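Side-chain contact in acarbose Kinase Mak1 (Uncultured bacterium, PDB 6WB4), which probably phosphorylates the antidiabetic drug acarbose with ATP as phosphate donor, as a pfkB-family carbohydrate kinase of the human microbiome: residues C275-H280 and F284-A289. Residues are numbered along the deposited sequence; the frame is centred on the assembly and turned at random.
Sequences CHYLDH and FGAARA
With CG anti to the backbone N (chi1 -167°), His276 swings its imidazole off helix 265-280 and against the backbone of Gly285 and Ala286; Tyr277, also anti (chi1 -170°), sets its CB and the near edge of its ring beside the methyl of Ala286. The His276 ring lies between two neighbours. Over the centre of one face sits the carbonyl oxygen of Gly285, and over the opposite face, above its centre, ND1 of His280 from the same helix. The same ND1 makes a weak hydrogen bond, 3.4 Å, to His276 O, which already accepts the backbone N-H groups of Asp279 and His280. Across the helices ND1 of His276 comes to 3.5 Å from Ala286 N, but the angle is poor and no hydrogen bond forms; this is van der Waals packing on backbone. Gly285, having no side chain, lets the ring come close to its backbone, with CE1 of His276 3.7 Å from Gly285 C.

The two segments belong to a helical hairpin of the pfkB (ribokinase-like) fold: helix 265-280 turns within a few residues into helix 283-298, and the axes of the two segments run roughly antiparallel, at 152°, and approach to 8.3 Å. Gly285, Ala286 and Ala289, all small, are consistent with this close spacing. Ala289 CB touches His276 CB at 3.7 Å, and Ala286 CB meets Tyr277 CB at 3.6 Å while also lying at the edge of the tyrosine ring, near its plane, 3.8 Å from CD1. Beyond the hairpin, the Tyr277 ring makes edge-to-face contacts with Tyr200 and Phe226 on strands of the large sheet, whereas Leu317 of helix 310-318 packs on both His276 and Ala289; the side chain of Ala289 is about 11 Å from the bound ATP.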
loop_
_atom_site.group_PDB
_atom_site.type_symbol
_atom_site.label_atom_id
_atom_site.label_comp_id
_atom_site.label_asym_id
_atom_site.label_seq_id
_atom_site.Cartn_x
_atom_site.Cartn_y
_atom_site.Cartn_z
ATOM N N CYS B 275 0.434 30.821 11.463
ATOM C CA CYS B 275 1.151 31.865 10.736
ATOM C C CYS B 275 0.589 33.244 11.050
ATOM O O CYS B 275 1.349 34.182 11.300
ATOM C CB CYS B 275 1.119 31.597 9.232
ATOM S SG CYS B 275 2.340 30.359 8.734
ATOM N N HIS B 276 -0.735 33.357 11.062
ATOM C CA HIS B 276 -1.369 34.622 11.389
ATOM C C HIS B 276 -1.101 35.031 12.833
ATOM O O HIS B 276 -0.681 36.156 13.097
ATOM C CB HIS B 276 -2.873 34.543 11.165
ATOM C CG HIS B 276 -3.550 35.877 11.173
ATOM N ND1 HIS B 276 -3.987 36.484 12.332
ATOM C CD2 HIS B 276 -3.876 36.718 10.162
ATOM C CE1 HIS B 276 -4.552 37.641 12.034
ATOM N NE2 HIS B 276 -4.497 37.807 10.725
ATOM N N TYR B 277 -1.334 34.105 13.759
ATOM C CA TYR B 277 -1.274 34.411 15.185
ATOM C C TYR B 277 0.127 34.818 15.602
ATOM O O TYR B 277 0.293 35.759 16.366
ATOM C CB TYR B 277 -1.748 33.220 16.021
ATOM C CG TYR B 277 -1.940 33.562 17.479
ATOM C CD1 TYR B 277 -3.086 34.224 17.908
ATOM C CD2 TYR B 277 -0.985 33.231 18.426
ATOM C CE1 TYR B 277 -3.275 34.548 19.243
ATOM C CE2 TYR B 277 -1.168 33.550 19.766
ATOM C CZ TYR B 277 -2.315 34.211 20.169
ATOM O OH TYR B 277 -2.501 34.535 21.504
ATOM N N LEU B 278 1.129 34.107 15.095
ATOM C CA LEU B 278 2.524 34.430 15.375
ATOM C C LEU B 278 2.928 35.818 14.867
ATOM O O LEU B 278 3.885 36.412 15.362
ATOM C CB LEU B 278 3.450 33.376 14.757
ATOM C CG LEU B 278 3.534 31.996 15.410
ATOM C CD1 LEU B 278 4.110 30.974 14.432
ATOM C CD2 LEU B 278 4.369 32.044 16.680
ATOM N N ASP B 279 2.207 36.328 13.874
ATOM C CA ASP B 279 2.488 37.656 13.341
ATOM C C ASP B 279 1.715 38.741 14.079
ATOM O O ASP B 279 2.305 39.715 14.535
ATOM C CB ASP B 279 2.181 37.724 11.844
ATOM C CG ASP B 279 3.430 37.612 10.991
ATOM O OD1 ASP B 279 4.380 36.922 11.418
ATOM O OD2 ASP B 279 3.462 38.218 9.897
ATOM N N HIS B 280 0.398 38.580 14.169
ATOM C CA HIS B 280 -0.468 39.626 14.701
ATOM C C HIS B 280 -0.804 39.456 16.178
ATOM O O HIS B 280 -0.881 40.435 16.911
ATOM C CB HIS B 280 -1.763 39.701 13.888
ATOM C CG HIS B 280 -1.552 40.044 12.448
ATOM N ND1 HIS B 280 -1.042 39.149 11.533
ATOM C CD2 HIS B 280 -1.800 41.184 11.761
ATOM C CE1 HIS B 280 -0.970 39.725 10.348
ATOM N NE2 HIS B 280 -1.428 40.959 10.458
ATOM N N PHE B 284 -8.937 36.031 17.339
ATOM C CA PHE B 284 -10.156 35.983 16.546
ATOM C C PHE B 284 -9.804 35.956 15.054
ATOM O O PHE B 284 -10.357 35.163 14.288
ATOM C CB PHE B 284 -11.056 37.171 16.879
ATOM C CG PHE B 284 -12.427 37.082 16.276
ATOM C CD1 PHE B 284 -12.923 35.872 15.821
ATOM C CD2 PHE B 284 -13.223 38.212 16.166
ATOM C CE1 PHE B 284 -14.181 35.784 15.261
ATOM C CE2 PHE B 284 -14.485 38.131 15.610
ATOM C CZ PHE B 284 -14.965 36.914 15.157
ATOM N N GLY B 285 -8.882 36.822 14.654
ATOM C CA GLY B 285 -8.434 36.878 13.279
ATOM C C GLY B 285 -7.598 35.674 12.881
ATOM O O GLY B 285 -7.645 35.230 11.730
ATOM N N ALA B 286 -6.835 35.136 13.828
ATOM C CA ALA B 286 -6.039 33.941 13.560
ATOM C C ALA B 286 -6.963 32.764 13.262
ATOM O O ALA B 286 -6.638 31.888 12.456
ATOM C CB ALA B 286 -5.123 33.624 14.732
ATOM N N ALA B 287 -8.119 32.752 13.914
ATOM C CA ALA B 287 -9.115 31.721 13.671
ATOM C C ALA B 287 -9.684 31.823 12.259
ATOM O O ALA B 287 -9.878 30.804 11.592
ATOM C CB ALA B 287 -10.230 31.809 14.697
ATOM N N ARG B 288 -9.945 33.046 11.798
ATOM C CA ARG B 288 -10.483 33.241 10.452
ATOM C C ARG B 288 -9.446 32.905 9.392
ATOM O O ARG B 288 -9.781 32.341 8.348
ATOM C CB ARG B 288 -11.006 34.666 10.262
ATOM C CG ARG B 288 -12.522 34.772 10.440
ATOM C CD ARG B 288 -13.067 36.140 10.071
ATOM N NE ARG B 288 -13.389 36.241 8.649
ATOM C CZ ARG B 288 -12.876 37.154 7.828
ATOM N NH1 ARG B 288 -12.019 38.056 8.284
ATOM N NH2 ARG B 288 -13.226 37.168 6.551
ATOM N N ALA B 289 -8.187 33.227 9.661
ATOM C CA ALA B 289 -7.117 32.789 8.773
ATOM C C ALA B 289 -7.162 31.270 8.687
ATOM O O ALA B 289 -7.088 30.701 7.599
ATOM C CB ALA B 289 -5.756 33.267 9.268
#